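Local coordinates for odorant binding protein (AGAP007287-PA) (Anopheles gambiae, PDB 3PM2) that binds hydrophobic odorants such as menthol, indole and decanal and is thought to carry them through the aqueous fluid around olfactory dendrites, at residues D112-G117 against H131-T136; I50-C55 against E125-C130; P9-N14 against N157-K162; P90-I95 against E148-L153; P22-P27 against C59-T64. All blocks are in the same frame, centred on the assembly; numbering follows the deposited sequence.

Contact 1 (D112-G117 against H131-T136); sequences DEIEAG and HPISGT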
# COMPACT_ATOMS: atom_id res chain seq x y z
N ASP A 112 -10.19 14.46 6.65
CA ASP A 112 -9.95 15.03 7.99
C ASP A 112 -9.01 14.21 8.86
O ASP A 112 -8.09 14.77 9.48
CB ASP A 112 -11.27 15.39 8.67
CG ASP A 112 -11.98 16.54 7.96
OD1 ASP A 112 -11.29 17.38 7.31
OD2 ASP A 112 -13.22 16.62 8.05
N GLU A 113 -9.20 12.89 8.86
CA GLU A 113 -8.35 11.95 9.61
C GLU A 113 -6.93 11.97 9.05
O GLU A 113 -5.97 12.04 9.82
CB GLU A 113 -8.95 10.56 9.51
CG GLU A 113 -8.15 9.51 10.24
CD GLU A 113 -8.76 8.14 10.05
OE1 GLU A 113 -8.26 7.38 9.19
OE2 GLU A 113 -9.78 7.87 10.71
N ILE A 114 -6.80 11.97 7.70
CA ILE A 114 -5.48 12.04 7.05
C ILE A 114 -4.77 13.35 7.46
O ILE A 114 -3.61 13.32 7.86
CB ILE A 114 -5.63 11.90 5.51
CG1 ILE A 114 -6.03 10.44 5.14
CG2 ILE A 114 -4.33 12.33 4.78
CD1 ILE A 114 -6.43 10.20 3.63
N GLU A 115 -5.47 14.49 7.35
CA GLU A 115 -4.93 15.78 7.74
C GLU A 115 -4.51 15.88 9.21
O GLU A 115 -3.47 16.46 9.51
CB GLU A 115 -5.86 16.92 7.32
CG GLU A 115 -5.82 17.16 5.81
CD GLU A 115 -4.44 17.11 5.16
OE1 GLU A 115 -3.56 17.91 5.55
OE2 GLU A 115 -4.25 16.26 4.27
N ALA A 116 -5.27 15.25 10.10
CA ALA A 116 -4.94 15.21 11.53
C ALA A 116 -3.71 14.35 11.77
O ALA A 116 -2.83 14.74 12.54
CB ALA A 116 -6.11 14.69 12.31
N GLY A 117 -3.61 13.23 11.03
CA GLY A 117 -2.47 12.33 11.08
C GLY A 117 -1.18 13.04 10.68
O GLY A 117 -0.15 12.88 11.34
N HIS A 131 3.31 12.18 6.15
CA HIS A 131 1.93 12.49 5.82
C HIS A 131 1.21 11.17 5.49
O HIS A 131 1.77 10.35 4.77
CB HIS A 131 1.83 13.46 4.63
CG HIS A 131 0.47 14.09 4.47
ND1 HIS A 131 -0.60 13.37 3.95
CD2 HIS A 131 0.08 15.37 4.69
CE1 HIS A 131 -1.61 14.23 3.89
NE2 HIS A 131 -1.25 15.44 4.34
N PRO A 132 -0.00 10.91 6.01
CA PRO A 132 -0.65 9.61 5.73
C PRO A 132 -1.11 9.39 4.28
O PRO A 132 -1.44 8.26 3.95
CB PRO A 132 -1.85 9.60 6.67
CG PRO A 132 -1.58 10.66 7.70
CD PRO A 132 -0.80 11.72 6.96
N ILE A 133 -1.17 10.44 3.44
CA ILE A 133 -1.70 10.24 2.07
C ILE A 133 -0.98 9.12 1.30
O ILE A 133 -1.66 8.30 0.65
CB ILE A 133 -1.82 11.54 1.23
CG1 ILE A 133 -2.74 11.37 -0.01
CG2 ILE A 133 -0.46 12.11 0.82
CD1 ILE A 133 -4.22 10.88 0.27
N SER A 134 0.36 9.09 1.34
CA SER A 134 1.08 8.08 0.54
C SER A 134 0.66 6.64 0.90
O SER A 134 0.38 5.84 0.00
CB SER A 134 2.58 8.25 0.67
OG SER A 134 3.01 9.51 0.17
N GLY A 135 0.62 6.33 2.20
CA GLY A 135 0.24 5.02 2.68
C GLY A 135 -1.23 4.72 2.41
O GLY A 135 -1.57 3.58 2.07
N THR A 136 -2.10 5.72 2.54
CA THR A 136 -3.55 5.53 2.28
C THR A 136 -3.72 5.01 0.85
O THR A 136 -4.40 4.00 0.64
CB THR A 136 -4.30 6.84 2.49
OG1 THR A 136 -4.06 7.28 3.84
CG2 THR A 136 -5.79 6.70 2.25

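Contact 2 (I50-C55 against E125-C130); sequences IPRGCC and EGEQIC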
# COMPACT_ATOMS: atom_id res chain seq x y z
N ILE A 50 -5.40 8.34 16.23
CA ILE A 50 -5.42 8.63 14.80
C ILE A 50 -4.34 7.81 14.06
O ILE A 50 -3.20 7.78 14.57
CB ILE A 50 -5.22 10.15 14.61
CG1 ILE A 50 -6.39 10.92 15.27
CG2 ILE A 50 -5.05 10.54 13.12
CD1 ILE A 50 -6.06 12.34 15.58
N PRO A 51 -4.69 7.11 12.94
CA PRO A 51 -3.67 6.33 12.19
C PRO A 51 -2.45 7.19 11.86
O PRO A 51 -2.59 8.36 11.53
CB PRO A 51 -4.42 5.89 10.93
CG PRO A 51 -5.86 5.77 11.40
CD PRO A 51 -6.01 7.00 12.27
N ARG A 52 -1.25 6.63 12.07
CA ARG A 52 -0.01 7.39 11.85
C ARG A 52 0.44 7.09 10.42
O ARG A 52 0.38 5.93 10.01
CB ARG A 52 1.08 6.99 12.89
CG ARG A 52 0.58 7.01 14.34
CD ARG A 52 1.65 7.40 15.34
NE ARG A 52 0.99 8.15 16.40
CZ ARG A 52 1.49 9.21 17.03
NH1 ARG A 52 2.73 9.62 16.80
NH2 ARG A 52 0.77 9.81 17.96
N GLY A 53 0.89 8.12 9.70
CA GLY A 53 1.33 8.01 8.31
C GLY A 53 2.45 7.01 8.12
O GLY A 53 3.38 6.94 8.93
N CYS A 54 2.36 6.21 7.06
CA CYS A 54 3.34 5.17 6.80
C CYS A 54 4.54 5.76 6.03
O CYS A 54 4.38 6.21 4.88
CB CYS A 54 2.70 4.02 6.04
SG CYS A 54 3.89 2.78 5.51
N CYS A 55 5.73 5.75 6.64
CA CYS A 55 6.92 6.29 5.98
C CYS A 55 7.45 5.43 4.86
O CYS A 55 8.10 5.95 3.96
CB CYS A 55 8.02 6.63 6.99
SG CYS A 55 7.64 8.06 8.04
N GLU A 125 10.93 7.88 20.79
CA GLU A 125 12.22 8.47 20.45
C GLU A 125 12.63 8.14 19.02
O GLU A 125 12.75 6.97 18.65
CB GLU A 125 13.30 7.99 21.43
CG GLU A 125 13.58 8.95 22.57
CD GLU A 125 13.68 10.39 22.11
OE1 GLU A 125 12.82 11.21 22.51
OE2 GLU A 125 14.62 10.71 21.34
N GLY A 126 12.82 9.18 18.21
CA GLY A 126 13.24 9.00 16.83
C GLY A 126 12.12 8.69 15.86
O GLY A 126 12.38 8.28 14.73
N GLU A 127 10.86 8.85 16.28
CA GLU A 127 9.74 8.61 15.36
C GLU A 127 9.68 9.74 14.36
O GLU A 127 9.57 10.90 14.75
CB GLU A 127 8.41 8.55 16.12
CG GLU A 127 7.24 8.23 15.18
CD GLU A 127 5.87 8.28 15.81
OE1 GLU A 127 5.75 8.83 16.93
OE2 GLU A 127 4.92 7.78 15.18
N GLN A 128 9.72 9.42 13.07
CA GLN A 128 9.58 10.43 12.02
C GLN A 128 8.12 10.45 11.55
O GLN A 128 7.58 9.40 11.18
CB GLN A 128 10.52 10.13 10.85
CG GLN A 128 10.17 10.90 9.58
CD GLN A 128 11.34 11.42 8.80
OE1 GLN A 128 12.43 11.69 9.35
NE2 GLN A 128 11.13 11.59 7.50
N ILE A 129 7.49 11.63 11.59
CA ILE A 129 6.10 11.75 11.17
C ILE A 129 6.03 11.94 9.66
O ILE A 129 6.68 12.83 9.13
CB ILE A 129 5.35 12.88 11.95
CG1 ILE A 129 5.32 12.57 13.48
CG2 ILE A 129 3.95 13.15 11.40
CD1 ILE A 129 4.59 11.25 13.93
N CYS A 130 5.26 11.10 8.96
CA CYS A 130 5.04 11.17 7.51
C CYS A 130 3.59 11.49 7.26
O CYS A 130 2.72 11.12 8.07
CB CYS A 130 5.45 9.87 6.81
SG CYS A 130 7.25 9.61 6.78
O HOH W 1 1.38 10.64 10.52
O HOH W 2 4.22 8.89 10.52

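Contact 3 (P9-N14 against N157-K162); sequences PPVPKN and NDDCNK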
# COMPACT_ATOMS: atom_id res chain seq x y z
N PRO A 9 2.28 -11.34 7.76
CA PRO A 9 1.59 -12.34 6.92
C PRO A 9 1.65 -13.76 7.51
O PRO A 9 2.68 -14.09 8.09
CB PRO A 9 2.28 -12.24 5.54
CG PRO A 9 3.43 -11.34 5.71
CD PRO A 9 3.38 -10.65 7.04
N PRO A 10 0.55 -14.56 7.46
CA PRO A 10 0.57 -15.91 8.09
C PRO A 10 1.55 -16.91 7.48
O PRO A 10 1.89 -17.91 8.13
CB PRO A 10 -0.88 -16.38 7.96
CG PRO A 10 -1.39 -15.68 6.76
CD PRO A 10 -0.76 -14.30 6.84
N VAL A 11 1.98 -16.66 6.25
CA VAL A 11 2.97 -17.49 5.56
C VAL A 11 4.01 -16.59 4.91
O VAL A 11 3.66 -15.50 4.44
CB VAL A 11 2.39 -18.58 4.59
CG1 VAL A 11 1.23 -19.36 5.19
CG2 VAL A 11 2.01 -17.99 3.23
N PRO A 12 5.29 -17.00 4.88
CA PRO A 12 6.31 -16.15 4.25
C PRO A 12 6.27 -16.17 2.71
O PRO A 12 7.07 -15.46 2.10
CB PRO A 12 7.62 -16.70 4.80
CG PRO A 12 7.34 -18.13 5.08
CD PRO A 12 5.89 -18.24 5.42
N LYS A 13 5.35 -16.96 2.10
CA LYS A 13 5.17 -17.07 0.65
C LYS A 13 5.07 -15.69 0.01
O LYS A 13 4.33 -14.82 0.50
CB LYS A 13 3.91 -17.91 0.31
CG LYS A 13 3.84 -18.40 -1.14
CD LYS A 13 2.59 -19.23 -1.35
CE LYS A 13 2.70 -20.18 -2.51
NZ LYS A 13 2.51 -19.49 -3.81
N ASN A 14 5.88 -15.48 -1.03
CA ASN A 14 5.96 -14.25 -1.82
C ASN A 14 4.62 -14.10 -2.55
O ASN A 14 4.16 -15.05 -3.18
CB ASN A 14 7.13 -14.36 -2.79
CG ASN A 14 7.30 -13.24 -3.79
OD1 ASN A 14 6.98 -12.07 -3.53
ND2 ASN A 14 7.86 -13.58 -4.94
N ASN A 157 -4.40 -22.31 -3.84
CA ASN A 157 -3.87 -23.24 -2.84
C ASN A 157 -4.07 -22.66 -1.44
O ASN A 157 -4.47 -21.50 -1.31
CB ASN A 157 -2.40 -23.65 -3.12
CG ASN A 157 -1.35 -22.57 -3.02
OD1 ASN A 157 -1.60 -21.46 -2.61
ND2 ASN A 157 -0.11 -22.92 -3.32
N ASP A 158 -3.86 -23.48 -0.40
CA ASP A 158 -4.02 -23.09 1.01
C ASP A 158 -3.23 -21.88 1.41
O ASP A 158 -3.76 -21.03 2.14
CB ASP A 158 -3.67 -24.27 1.94
CG ASP A 158 -4.70 -25.38 1.96
OD1 ASP A 158 -5.80 -25.19 1.39
OD2 ASP A 158 -4.42 -26.45 2.56
N ASP A 159 -1.96 -21.80 0.98
CA ASP A 159 -1.10 -20.68 1.35
C ASP A 159 -1.56 -19.36 0.75
O ASP A 159 -1.51 -18.32 1.42
CB ASP A 159 0.35 -20.98 0.99
CG ASP A 159 1.04 -21.92 1.95
OD1 ASP A 159 0.37 -22.44 2.88
OD2 ASP A 159 2.24 -22.16 1.77
N CYS A 160 -2.03 -19.40 -0.50
CA CYS A 160 -2.55 -18.21 -1.15
C CYS A 160 -3.92 -17.84 -0.60
O CYS A 160 -4.25 -16.67 -0.61
CB CYS A 160 -2.55 -18.36 -2.67
SG CYS A 160 -0.89 -18.40 -3.39
N ASN A 161 -4.71 -18.83 -0.10
CA ASN A 161 -5.99 -18.53 0.58
C ASN A 161 -5.65 -17.73 1.86
O ASN A 161 -6.35 -16.75 2.17
CB ASN A 161 -6.78 -19.79 0.96
CG ASN A 161 -8.13 -19.46 1.56
OD1 ASN A 161 -8.89 -18.63 1.05
ND2 ASN A 161 -8.44 -20.02 2.70
N LYS A 162 -4.59 -18.14 2.58
CA LYS A 162 -4.14 -17.44 3.81
C LYS A 162 -3.69 -16.00 3.50
O LYS A 162 -4.04 -15.07 4.23
CB LYS A 162 -3.03 -18.23 4.51
CG LYS A 162 -3.54 -19.51 5.17
CD LYS A 162 -2.41 -20.31 5.77
CE LYS A 162 -2.86 -21.71 6.13
NZ LYS A 162 -1.70 -22.57 6.50

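Contact 4 (P90-I95 against E148-L153); sequences PEWNKI and ECPAKL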
# COMPACT_ATOMS: atom_id res chain seq x y z
N PRO A 90 -4.93 -8.50 -20.45
CA PRO A 90 -5.70 -7.27 -20.74
C PRO A 90 -6.71 -6.87 -19.69
O PRO A 90 -7.11 -5.70 -19.65
CB PRO A 90 -6.34 -7.55 -22.10
CG PRO A 90 -6.34 -9.04 -22.23
CD PRO A 90 -5.12 -9.52 -21.50
N GLU A 91 -7.10 -7.81 -18.82
CA GLU A 91 -8.02 -7.55 -17.70
C GLU A 91 -7.48 -6.47 -16.75
O GLU A 91 -8.26 -5.74 -16.14
CB GLU A 91 -8.25 -8.82 -16.88
CG GLU A 91 -9.05 -9.89 -17.61
CD GLU A 91 -8.29 -10.79 -18.57
OE1 GLU A 91 -7.11 -10.52 -18.86
OE2 GLU A 91 -8.92 -11.74 -19.08
N TRP A 92 -6.15 -6.38 -16.63
CA TRP A 92 -5.50 -5.43 -15.72
C TRP A 92 -5.70 -3.95 -15.99
O TRP A 92 -5.67 -3.17 -15.03
CB TRP A 92 -4.04 -5.78 -15.51
CG TRP A 92 -3.83 -7.04 -14.71
CD1 TRP A 92 -3.33 -8.22 -15.16
CD2 TRP A 92 -4.10 -7.23 -13.30
NE1 TRP A 92 -3.25 -9.14 -14.13
CE2 TRP A 92 -3.76 -8.57 -12.99
CE3 TRP A 92 -4.68 -6.43 -12.30
CZ2 TRP A 92 -3.89 -9.10 -11.70
CZ3 TRP A 92 -4.80 -6.95 -11.01
CH2 TRP A 92 -4.42 -8.28 -10.73
N ASN A 93 -5.96 -3.54 -17.25
CA ASN A 93 -6.19 -2.13 -17.58
C ASN A 93 -7.35 -1.55 -16.77
O ASN A 93 -7.13 -0.60 -16.00
CB ASN A 93 -6.43 -1.93 -19.08
CG ASN A 93 -6.56 -0.49 -19.46
OD1 ASN A 93 -7.67 0.05 -19.59
ND2 ASN A 93 -5.43 0.18 -19.59
N LYS A 94 -8.56 -2.14 -16.91
CA LYS A 94 -9.77 -1.72 -16.20
C LYS A 94 -9.68 -1.93 -14.71
O LYS A 94 -10.14 -1.08 -13.96
CB LYS A 94 -11.03 -2.42 -16.75
CG LYS A 94 -12.32 -1.63 -16.52
CD LYS A 94 -12.49 -0.52 -17.57
CE LYS A 94 -12.70 0.83 -16.94
NZ LYS A 94 -12.34 1.94 -17.86
N ILE A 95 -9.12 -3.08 -14.27
CA ILE A 95 -8.98 -3.37 -12.84
C ILE A 95 -8.14 -2.27 -12.19
O ILE A 95 -8.54 -1.73 -11.18
CB ILE A 95 -8.37 -4.78 -12.61
CG1 ILE A 95 -9.32 -5.90 -13.11
CG2 ILE A 95 -8.02 -4.95 -11.13
CD1 ILE A 95 -8.71 -7.36 -12.98
N GLU A 148 -8.67 -8.34 -6.72
CA GLU A 148 -9.34 -8.32 -8.02
C GLU A 148 -8.72 -9.29 -9.03
O GLU A 148 -9.23 -9.45 -10.14
CB GLU A 148 -9.34 -6.90 -8.60
CG GLU A 148 -10.21 -5.91 -7.85
CD GLU A 148 -11.70 -6.14 -7.90
OE1 GLU A 148 -12.15 -7.02 -8.66
OE2 GLU A 148 -12.41 -5.45 -7.15
N CYS A 149 -7.62 -9.93 -8.65
CA CYS A 149 -6.95 -10.89 -9.53
C CYS A 149 -7.93 -11.93 -10.13
O CYS A 149 -8.62 -12.60 -9.36
CB CYS A 149 -5.80 -11.58 -8.80
SG CYS A 149 -4.77 -12.61 -9.88
N PRO A 150 -8.04 -12.04 -11.47
CA PRO A 150 -8.92 -13.09 -12.06
C PRO A 150 -8.51 -14.48 -11.56
O PRO A 150 -7.32 -14.74 -11.45
CB PRO A 150 -8.64 -12.98 -13.57
CG PRO A 150 -8.12 -11.57 -13.76
CD PRO A 150 -7.32 -11.30 -12.52
N ALA A 151 -9.48 -15.37 -11.27
CA ALA A 151 -9.20 -16.72 -10.76
C ALA A 151 -8.21 -17.47 -11.69
O ALA A 151 -7.35 -18.18 -11.20
CB ALA A 151 -10.48 -17.52 -10.63
N LYS A 152 -8.28 -17.21 -13.00
CA LYS A 152 -7.40 -17.86 -13.99
C LYS A 152 -5.92 -17.46 -13.81
O LYS A 152 -5.05 -18.15 -14.32
CB LYS A 152 -7.89 -17.63 -15.44
CG LYS A 152 -7.82 -16.19 -15.95
CD LYS A 152 -8.18 -16.08 -17.42
CE LYS A 152 -7.87 -14.70 -17.96
NZ LYS A 152 -8.26 -14.55 -19.38
N LEU A 153 -5.66 -16.32 -13.10
CA LEU A 153 -4.32 -15.78 -12.84
C LEU A 153 -3.89 -15.91 -11.39
O LEU A 153 -2.81 -15.45 -11.03
CB LEU A 153 -4.26 -14.29 -13.30
CG LEU A 153 -4.45 -14.07 -14.80
CD1 LEU A 153 -4.70 -12.62 -15.10
CD2 LEU A 153 -3.27 -14.59 -15.60
O HOH W 3 -6.36 -12.71 -20.30

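Contact 5 (P22-P27 against C59-T64); sequences PFLVEP and CVMNST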
# COMPACT_ATOMS: atom_id res chain seq x y z
N PRO A 22 -0.09 -5.43 -11.07
CA PRO A 22 0.57 -4.20 -11.51
C PRO A 22 1.35 -3.55 -10.36
O PRO A 22 1.07 -3.83 -9.17
CB PRO A 22 -0.61 -3.31 -11.91
CG PRO A 22 -1.70 -4.27 -12.25
CD PRO A 22 -1.55 -5.30 -11.17
N PHE A 23 2.31 -2.71 -10.69
CA PHE A 23 3.09 -2.02 -9.65
C PHE A 23 3.36 -0.58 -10.07
O PHE A 23 3.27 -0.25 -11.26
CB PHE A 23 4.41 -2.76 -9.38
CG PHE A 23 5.31 -2.94 -10.58
CD1 PHE A 23 6.20 -1.94 -10.97
CD2 PHE A 23 5.32 -4.14 -11.29
CE1 PHE A 23 7.03 -2.11 -12.07
CE2 PHE A 23 6.16 -4.31 -12.40
CZ PHE A 23 7.00 -3.30 -12.79
N LEU A 24 3.74 0.24 -9.11
CA LEU A 24 4.06 1.66 -9.30
C LEU A 24 5.59 1.87 -9.17
O LEU A 24 6.12 2.87 -9.65
CB LEU A 24 3.22 2.41 -8.23
CG LEU A 24 3.72 3.57 -7.42
CD1 LEU A 24 2.56 4.34 -6.88
CD2 LEU A 24 4.45 3.10 -6.25
N VAL A 25 6.28 0.93 -8.51
CA VAL A 25 7.72 0.98 -8.24
C VAL A 25 8.33 -0.40 -8.42
O VAL A 25 7.69 -1.38 -8.08
CB VAL A 25 7.94 1.54 -6.79
CG1 VAL A 25 9.26 1.10 -6.19
CG2 VAL A 25 7.88 3.05 -6.77
N GLU A 26 9.57 -0.47 -8.94
CA GLU A 26 10.29 -1.72 -9.13
C GLU A 26 10.63 -2.32 -7.74
O GLU A 26 10.89 -1.53 -6.82
CB GLU A 26 11.58 -1.44 -9.93
CG GLU A 26 12.10 -2.61 -10.74
CD GLU A 26 11.21 -3.21 -11.82
OE1 GLU A 26 10.71 -2.44 -12.68
OE2 GLU A 26 11.07 -4.45 -11.85
N PRO A 27 10.61 -3.67 -7.57
CA PRO A 27 10.91 -4.26 -6.24
C PRO A 27 12.15 -3.74 -5.51
O PRO A 27 12.11 -3.62 -4.29
CB PRO A 27 11.05 -5.75 -6.54
CG PRO A 27 10.19 -5.97 -7.70
CD PRO A 27 10.27 -4.73 -8.54
N CYS A 59 8.26 7.17 1.27
CA CYS A 59 9.56 6.91 0.66
C CYS A 59 9.37 6.44 -0.80
O CYS A 59 10.05 6.95 -1.71
CB CYS A 59 10.33 5.88 1.49
SG CYS A 59 11.92 5.37 0.78
N VAL A 60 8.43 5.48 -1.03
CA VAL A 60 8.10 4.93 -2.34
C VAL A 60 7.58 6.06 -3.23
O VAL A 60 8.00 6.19 -4.37
CB VAL A 60 7.07 3.77 -2.25
CG1 VAL A 60 6.51 3.43 -3.62
CG2 VAL A 60 7.68 2.52 -1.59
N MET A 61 6.69 6.88 -2.70
CA MET A 61 6.10 7.99 -3.46
C MET A 61 7.13 9.04 -3.81
O MET A 61 7.16 9.51 -4.95
CB MET A 61 4.89 8.58 -2.74
CG MET A 61 3.72 7.59 -2.61
SD MET A 61 2.98 7.20 -4.20
CE MET A 61 1.43 6.45 -3.67
N ASN A 62 8.06 9.31 -2.88
CA ASN A 62 9.18 10.24 -3.14
C ASN A 62 10.14 9.65 -4.18
O ASN A 62 10.67 10.41 -5.00
CB ASN A 62 9.92 10.61 -1.83
CG ASN A 62 9.24 11.69 -1.01
OD1 ASN A 62 8.57 12.59 -1.53
ND2 ASN A 62 9.46 11.68 0.30
N SER A 63 10.33 8.30 -4.19
CA SER A 63 11.24 7.69 -5.17
C SER A 63 10.75 7.89 -6.61
O SER A 63 11.55 7.86 -7.53
CB SER A 63 11.49 6.21 -4.87
OG SER A 63 10.46 5.38 -5.37
N THR A 64 9.43 8.09 -6.79
CA THR A 64 8.78 8.27 -8.10
C THR A 64 8.26 9.69 -8.33
O THR A 64 7.49 9.89 -9.27
CB THR A 64 7.64 7.25 -8.23
OG1 THR A 64 6.86 7.28 -7.03
CG2 THR A 64 8.14 5.85 -8.49

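Contact 1 (D112-G117 against H131-T136)
Ile-114 carries this contact, facing His-131, Pro-132, Ile-133 and Thr-136 at once. Its two branches divide the work. CG2 lies anti to the backbone N and reaches His-131 CE1 at 3.4 Å, the two side chains crossing at about a right angle; the same methyl also packs on Pro-132 CB. The other branch ends in CD1, which meets Thr-136 tip to tip, 3.8 Å from Thr-136 OG1, and also touches the CD1 methyl of Ile-133. The backbone of Ile-114 takes part as well, its O lying 3.3 Å from Pro-132 CG. Next along the chain, Glu-115 bends at chi2 (-42°) and brings its carboxylate back to the edge of the imidazole, where OE2 accepts a weak bond from His-131 NE2, 3.1 Å long but only 126° at the hydrogen.

Helix 111-118 thus lies against the start of helix 133-147, and the imidazole serves both: its other nitrogen, ND1, accepts from Ile-133 N at 3.0 Å, a capping bond close to the ring plane. This capping bond, helped by the weak one, probably sets the rotation of the ring. In the following turn Pro-132 O accepts from both N and OG1 of Thr-136, the hydroxyl 2.8 Å away and above the carbonyl plane. Gly-117, with no side chain, lets its C come within 3.8 Å of Pro-132 CG.

Contact 2 (I50-C55 against E125-C130)
Arg-52 and Glu-127 form a salt bridge beside the disulfide Cys-55–Cys-130, which ties the loop before helix 55-63 to the loop before helix 133-147. It is one of six disulfides in this C-plus odorant-binding protein and joins residues 75 positions apart.

Followed outward from CB, Arg-52 has CG beside its backbone N, then bends at chi2 and chi3. CD comes within 3.3 Å of Glu-127 OE2. NE and CZ stand farther back, 4.1 and 4.2 Å from Glu-127 OE2, and NH1 makes the polar contact, 3.1 Å from OE1 of Glu-127 and joined to OE2 by a weak hydrogen bond. NH1 also packs against Ile-129 CD1. Guanidinium and carboxylate planes differ by 24°, although the two side chains cross at about a right angle. Glu-127 extends straight to this meeting point, where Ala-123 N, the stronger partner of OE1, and Gln-44 NE2, bonded to OE2, hold the carboxylate in place for the arginine.

Between salt bridge and disulfide the backbones are joined mainly through water. One water accepts from Gly-53 N and lies within hydrogen-bonding distance of Cys-130 O; another accepts from Cys-130 N at 2.9 Å and lies similarly close to Gly-53 O. Gly-53 CA, in turn, makes a C-H...O contact to Cys-130 O at 3.4 Å. The sulfur bridge itself has a chi3 of 106°, and Cys-55 SG lies 3.4 Å from Gln-128 O.

Contact 3 (P9-N14 against N157-K162)
The N-terminal extension, running ahead of helix 27-44, is laid here across the first turn of helix 158-167, where Pro-10, Val-11 and Lys-13 touch Asn-157, Asp-159, Cys-160 and Lys-162. A disulfide from Cys-160 to Cys-18 ties the same two regions together covalently.

No hydrogen bond crosses between the segments, which meet at the surface through van der Waals contacts, mostly of aliphatic carbons. Pro-10 CG rests 3.8 Å from Lys-162 CB, the proline ring and the lysine chain sliding past each other in opposite directions. Val-11 uses both methyls: CG1 meets Lys-162 CD at 3.8 Å, the side chains at about a right angle, while CG2 faces the backbone and CB of Asp-159. Lys-13 runs with CG anti to its N and stays extended until chi4 (-78°). Along this path CD packs on Asp-159 CB at 3.7 Å, CE approaches Asn-157 ND2, and the final bend sets NZ 3.6 Å from Cys-160 SG. The charged end does not pair with Asp-159, whose OD2 stands 6.2 Å from Lys-13 NZ; the ammonium makes a long, weak ion pair with Glu-17 instead.

Asn-157 is the N-cap of the helix. Its side chain turns back over the first turn, and OD1 accepts from Cys-160 N at 3.0 Å, with an angle of 153° at the hydrogen and the donor tilted 25° from the carbonyl plane.

Contact 4 (P90-I95 against E148-L153)
The indole of Trp-92 has Pro-150 CD over one face, 4.0 Å above the ring plane and offset toward the rim. Ile-95 CD1, from the next turn of its own helix, lies over the same face, also toward the rim, so the two carbons share it. The far end of the six-membered ring leans on Cys-149: CH2 is 3.8 Å from CA of that residue, and CZ2 is 4.1 Å from SG. This sulfur-aromatic contact is oblique, with SG 74° off the ring normal. On the pyrrole side NE1 comes within 3.9 Å of Leu-153 CD1, the two side chains sliding past each other in opposite directions.

In the fold, these groups join the first turn of helix 92-109 to the loop that follows helix 133-147. Cys-149 is itself held by a disulfide to Cys-19, and the indole also touches Cys-19 and Pro-22. Ile-95 extends the apolar patch with its CG2, 3.5 Å from Glu-148 CB.

Toward the surface, Glu-91 and Lys-152 approach from opposite directions. Glu-91 bends at chi2 (82°), whereas Lys-152 is extended beyond CG; its NZ reaches Glu-91 OE2 at 2.9 Å from above the carboxylate plane, 36° out of it, a hydrogen-bonded salt bridge. A water bridges the same pair, giving to Glu-91 OE1 and accepting from Lys-152 NZ at 2.8 Å.

Contact 5 (P22-P27 against C59-T64)
Val-25 and Val-60 stand nearest across the contact, their CA atoms 7.1 Å apart, where an irregular stretch ending at the N-cap of helix 27-44 passes the last turn of helix 55-63. Val-60 CG1, anti to its backbone N, points between two side chains: it is 3.4 Å from Leu-24 CD2 and 3.5 Å from Val-25 CG2. Val-25 CG2 also presses on Thr-64 CG2, 3.3 Å away. All three carbon pairs are closer than ordinary van der Waals contact, evidence of tight packing. The other branch of Leu-24 meets Met-61 at about a right angle, with CD1 3.9 Å from SD; the thioether chain starts away from the loop, and its bend at chi2 (-67°) accompanies the return of its end toward Leu-24.

The two sides meet without a polar bond; within the helix end, Ser-63 OG gives to Val-60 O at 2.8 Å. The patch lies within the helical bundle: Leu-24 also touches Leu-77 and Tyr-81 of helix 74-85, Val-60 packs on Phe-30 of helix 27-44, and both Leu-24 and Val-60 meet Leu-138 of helix 133-147.

Contacts 1 and 2 form one neighbourhood, their centres about 10 Å apart: Gly-53 packs on Pro-132, and residues 125-130 lead directly into 131-136. Contact 5 lies nearer the middle of the chain and links outward both ways, through Met-61 to Ser-134 of contact 1 and through Pro-22 to Trp-92 of contact 4. The centres of contacts 3 and 4 are about 20 Å apart, and contact 4 stands on the opposite side of the chain's centre from contacts 1 and 2. Contact 3 pairs residues near both termini, spanning the other four in sequence; contact 2 interleaves with contacts 1, 4 and 5. These five contacts thus tie loops and helix ends on both sides of the disulfide-rich helical protein.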